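Local coordinates for protein D-glycerate 2-kinase (Thermotoga maritima, PDB 2B8N) that catalyses the ATP-dependent phosphorylation of D-glycerate to 2-phosphoglycerate in serine degradation, with magnesium as cofactor, at residues 67-71 against 72-76; 187-190 against 191-194. One frame throughout, in Å; residues are numbered along the deposited sequence.

Both contacts are turns between a helix and the strand that follows it, and both strands belong to the parallel six-stranded sheet with the strand order 3-2-1-4-5-6 familiar from Rossmann-like folds. Reading from the N terminus, interaction 1 closes first: helix 61-72 ends and the chain turns into strand 76-84, completing the beta-alpha-beta unit begun by the neighbouring strand 52-57. More than a hundred residues later, interaction 2 closes the turn from helix 184-189 into strand 193-199, which lies beside strand 128-133. The contacts stand in series, neither nested nor crossed; the centres of interaction 1 and interaction 2 are about 20 Å apart and their nearest atoms about 12 Å apart.

Interaction 1 of 2, residues 67-71 against 72-76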
loop_
_atom_site.group_PDB
_atom_site.type_symbol
_atom_site.label_atom_id
_atom_site.label_comp_id
_atom_site.label_asym_id
_atom_site.label_seq_id
_atom_site.Cartn_x
_atom_site.Cartn_y
_atom_site.Cartn_z
ATOM N N ALA A 67 -1.215 16.605 -9.465
ATOM C CA ALA A 67 -2.454 16.311 -10.199
ATOM C C ALA A 67 -3.664 17.132 -9.705
ATOM O O ALA A 67 -4.485 17.562 -10.496
ATOM C CB ALA A 67 -2.755 14.812 -10.165
ATOM N N ALA A 68 -3.749 17.366 -8.400
ATOM C CA ALA A 68 -4.786 18.210 -7.799
ATOM C C ALA A 68 -4.657 19.674 -8.217
ATOM O O ALA A 68 -5.650 20.354 -8.454
ATOM C CB ALA A 68 -4.710 18.111 -6.295
ATOM N N TYR A 69 -3.426 20.156 -8.283
ATOM C CA TYR A 69 -3.173 21.510 -8.731
ATOM C C TYR A 69 -3.724 21.710 -10.137
ATOM O O TYR A 69 -4.404 22.709 -10.430
ATOM C CB TYR A 69 -1.675 21.784 -8.716
ATOM C CG TYR A 69 -1.322 23.166 -9.143
ATOM C CD1 TYR A 69 -1.851 24.267 -8.489
ATOM C CD2 TYR A 69 -0.461 23.381 -10.206
ATOM C CE1 TYR A 69 -1.524 25.552 -8.886
ATOM C CE2 TYR A 69 -0.126 24.642 -10.601
ATOM C CZ TYR A 69 -0.659 25.718 -9.945
ATOM O OH TYR A 69 -0.312 26.972 -10.348
ATOM N N GLU A 70 -3.437 20.735 -10.996
ATOM C CA GLU A 70 -3.883 20.776 -12.391
ATOM C C GLU A 70 -5.406 20.724 -12.508
ATOM O O GLU A 70 -5.967 21.364 -13.387
ATOM C CB GLU A 70 -3.242 19.651 -13.211
ATOM C CG GLU A 70 -1.738 19.836 -13.411
ATOM C CD GLU A 70 -1.060 18.670 -14.103
ATOM O OE1 GLU A 70 -1.762 17.723 -14.525
ATOM O OE2 GLU A 70 0.187 18.711 -14.214
ATOM N N VAL A 71 -6.068 19.961 -11.640
ATOM C CA VAL A 71 -7.527 20.002 -11.580
ATOM C C VAL A 71 -8.063 21.369 -11.055
ATOM O O VAL A 71 -8.972 21.930 -11.646
ATOM C CB VAL A 71 -8.126 18.842 -10.723
ATOM C CG1 VAL A 71 -9.639 19.050 -10.525
ATOM C CG2 VAL A 71 -7.833 17.466 -11.361
ATOM N N LEU A 72 -7.506 21.894 -9.958
ATOM C CA LEU A 72 -8.125 23.021 -9.248
ATOM C C LEU A 72 -7.512 24.390 -9.505
ATOM O O LEU A 72 -8.230 25.369 -9.500
ATOM C CB LEU A 72 -8.114 22.770 -7.752
ATOM C CG LEU A 72 -9.013 21.622 -7.286
ATOM C CD1 LEU A 72 -8.667 21.391 -5.849
ATOM C CD2 LEU A 72 -10.499 21.891 -7.466
ATOM N N GLY A 73 -6.195 24.469 -9.673
ATOM C CA GLY A 73 -5.516 25.755 -9.860
ATOM C C GLY A 73 -5.617 26.688 -8.661
ATOM O O GLY A 73 -5.451 26.265 -7.528
ATOM N N LYS A 74 -5.920 27.959 -8.916
ATOM C CA LYS A 74 -5.922 28.997 -7.861
ATOM C C LYS A 74 -7.050 28.881 -6.803
ATOM O O LYS A 74 -7.088 29.670 -5.850
ATOM C CB LYS A 74 -5.873 30.399 -8.478
ATOM C CG LYS A 74 -4.521 30.683 -9.166
ATOM C CD LYS A 74 -3.401 30.997 -8.146
ATOM C CE LYS A 74 -2.064 30.294 -8.469
ATOM N NZ LYS A 74 -2.100 28.860 -8.055
ATOM N N LYS A 75 -7.939 27.892 -6.968
ATOM C CA LYS A 75 -8.885 27.504 -5.930
ATOM C C LYS A 75 -8.145 26.902 -4.757
ATOM O O LYS A 75 -8.703 26.834 -3.661
ATOM C CB LYS A 75 -9.886 26.463 -6.437
ATOM C CG LYS A 75 -10.771 26.938 -7.549
ATOM C CD LYS A 75 -11.481 25.767 -8.182
ATOM C CE LYS A 75 -12.717 26.230 -8.886
ATOM N NZ LYS A 75 -13.060 25.285 -9.943
ATOM N N ILE A 76 -6.925 26.409 -4.993
ATOM C CA ILE A 76 -6.007 26.112 -3.898
ATOM C C ILE A 76 -5.289 27.411 -3.499
ATOM O O ILE A 76 -4.610 28.061 -4.306
ATOM C CB ILE A 76 -4.960 25.026 -4.224
ATOM C CG1 ILE A 76 -5.609 23.643 -4.426
ATOM C CG2 ILE A 76 -3.900 24.936 -3.087
ATOM C CD1 ILE A 76 -4.808 22.748 -5.382
#
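Tyr69 sends its ring out opposite the backbone N (chi1 -179°), toward the turn beyond the helix, while Lys74 folds back through bends at chi2, chi3 and chi4 to meet it. Lys74 NZ comes up at the ring edge, near the ring plane, 3.5 Å from Tyr69 CE1, and makes a weak hydrogen bond to Tyr69 OH at 3.5 Å. This is an edge approach, not a cation-pi stack, and the ammonium has a stronger mate in the salt bridge to Asp93. Phe95 meets the tyrosine ring with the planes steeply inclined.

The last turn of helix 61-72 is closed by backbone bonds: Leu72 N to Ala68 O at 2.8 Å and Gly73 N to Tyr69 O at 2.6 Å. Gly73 then leaves the helix with positive phi (64°), a conformation easy for a residue without a side chain. Ile76 reaches back into the turn, CD1 lying 3.9 Å from Tyr69 CA, as befits a branched apolar residue that also packs on Leu54. Leu72 likewise turns its apolar branch to Val52 and Leu44.

An alanine here in place of Tyr69 removes ring and hydroxyl together, which would probably open a gap beside Phe95 and leave the Lys74 ammonium with the Asp93 carboxylate but no phenol to steady it. The contact thus combines apolar packing of Leu72 and Ile76 against strand 52-57 with a polar outer edge at Lys74, where the phenol hydroxyl gives the lysine a second, weaker polar contact.

Interaction 2 of 2, residues 187-190 against 191-194; sequences ERVF and PAKV
The Phe190 ring lies with one face against Pro191: Pro191 CA sits 3.5 Å from the ring centroid, 21° off the normal, in a CH-pi contact, and Pro191 CB follows over the same face but shifted toward the rim, 3.8 Å from Phe190 CD2. The two side chains cross at about a right angle. Such an overlap is possible because the peptide bond between them is cis, which folds the proline alpha carbon back beside the preceding aromatic ring; Phe190 completes it by placing CG opposite its backbone N (chi1 -160°).

The cis proline occupies the third position of a type VIa turn running from Val189 to Ala192. Ala192 N closes it with a weak bond to Val189 O, 2.8 Å long but bent to 129° at the hydrogen. Next to the turn, Val189 CG1 touches Ala192 CB at 3.8 Å and Val194 CG2 at 3.5 Å. These small or branched apolar groups suit the buried join between helix 184-189 and strand 193-199, where Val189 also packs on Val120 and Val129. Ala192 O is taken by Asn254 ND2, and Phe190 rests on Asn254 as well.

Since the closing bond is weak, the turn probably owes much of its rigidity to the proline ring, the cis peptide and the aromatic–proline contact, which together probably help fix the reversal that leads from helix 184-189 into strand 193-199.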
loop_
_atom_site.group_PDB
_atom_site.type_symbol
_atom_site.label_atom_id
_atom_site.label_comp_id
_atom_site.label_asym_id
_atom_site.label_seq_id
_atom_site.Cartn_x
_atom_site.Cartn_y
_atom_site.Cartn_z
ATOM N N GLU A 187 -9.945 17.050 13.877
ATOM C CA GLU A 187 -10.377 17.834 15.005
ATOM C C GLU A 187 -9.736 19.222 14.974
ATOM O O GLU A 187 -10.360 20.191 15.395
ATOM C CB GLU A 187 -10.052 17.091 16.297
ATOM C CG GLU A 187 -10.264 17.892 17.553
ATOM C CD GLU A 187 -10.230 17.042 18.801
ATOM O OE1 GLU A 187 -9.225 16.358 19.040
ATOM O OE2 GLU A 187 -11.223 17.067 19.548
ATOM N N ARG A 188 -8.501 19.342 14.482
ATOM C CA ARG A 188 -7.853 20.680 14.378
ATOM C C ARG A 188 -8.328 21.470 13.165
ATOM O O ARG A 188 -8.397 22.687 13.178
ATOM C CB ARG A 188 -6.357 20.536 14.275
ATOM C CG ARG A 188 -5.680 20.088 15.532
ATOM C CD ARG A 188 -5.348 21.259 16.432
ATOM N NE ARG A 188 -4.088 20.988 17.111
ATOM C CZ ARG A 188 -2.956 21.679 16.981
ATOM N NH1 ARG A 188 -2.870 22.745 16.207
ATOM N NH2 ARG A 188 -1.881 21.293 17.656
ATOM N N VAL A 189 -8.645 20.753 12.101
ATOM C CA VAL A 189 -9.182 21.365 10.893
ATOM C C VAL A 189 -10.546 22.014 11.155
ATOM O O VAL A 189 -10.874 23.063 10.584
ATOM C CB VAL A 189 -9.279 20.318 9.791
ATOM C CG1 VAL A 189 -10.161 20.802 8.629
ATOM C CG2 VAL A 189 -7.875 19.996 9.298
ATOM N N PHE A 190 -11.328 21.376 12.023
ATOM C CA PHE A 190 -12.542 21.962 12.511
ATOM C C PHE A 190 -12.319 23.434 12.885
ATOM O O PHE A 190 -11.258 23.813 13.507
ATOM C CB PHE A 190 -13.079 21.198 13.734
ATOM C CG PHE A 190 -14.545 21.434 13.993
ATOM C CD1 PHE A 190 -15.506 20.711 13.286
ATOM C CD2 PHE A 190 -14.959 22.402 14.895
ATOM C CE1 PHE A 190 -16.879 20.941 13.496
ATOM C CE2 PHE A 190 -16.310 22.644 15.109
ATOM C CZ PHE A 190 -17.279 21.917 14.413
ATOM N N PRO A 191 -13.321 24.273 12.533
ATOM C CA PRO A 191 -14.614 23.935 11.867
ATOM C C PRO A 191 -14.592 23.747 10.339
ATOM O O PRO A 191 -15.639 23.499 9.757
ATOM C CB PRO A 191 -15.512 25.111 12.235
ATOM C CG PRO A 191 -14.553 26.264 12.301
ATOM C CD PRO A 191 -13.230 25.708 12.830
ATOM N N ALA A 192 -13.431 23.849 9.693
ATOM C CA ALA A 192 -13.349 23.532 8.254
ATOM C C ALA A 192 -13.628 22.050 7.976
ATOM O O ALA A 192 -13.588 21.212 8.891
ATOM C CB ALA A 192 -11.999 23.950 7.665
ATOM N N LYS A 193 -13.936 21.752 6.713
ATOM C CA LYS A 193 -14.230 20.382 6.229
ATOM C C LYS A 193 -12.955 19.652 5.809
ATOM O O LYS A 193 -12.019 20.261 5.314
ATOM C CB LYS A 193 -15.191 20.417 5.018
ATOM C CG LYS A 193 -15.981 19.112 4.852
ATOM C CD LYS A 193 -16.601 18.845 3.450
ATOM C CE LYS A 193 -16.704 17.259 3.237
ATOM N NZ LYS A 193 -17.319 16.680 1.949
ATOM N N VAL A 194 -12.916 18.346 6.025
ATOM C CA VAL A 194 -11.836 17.516 5.482
ATOM C C VAL A 194 -12.390 16.636 4.383
ATOM O O VAL A 194 -13.330 15.855 4.621
ATOM C CB VAL A 194 -11.191 16.621 6.553
ATOM C CG1 VAL A 194 -10.244 15.604 5.903
ATOM C CG2 VAL A 194 -10.439 17.468 7.614
#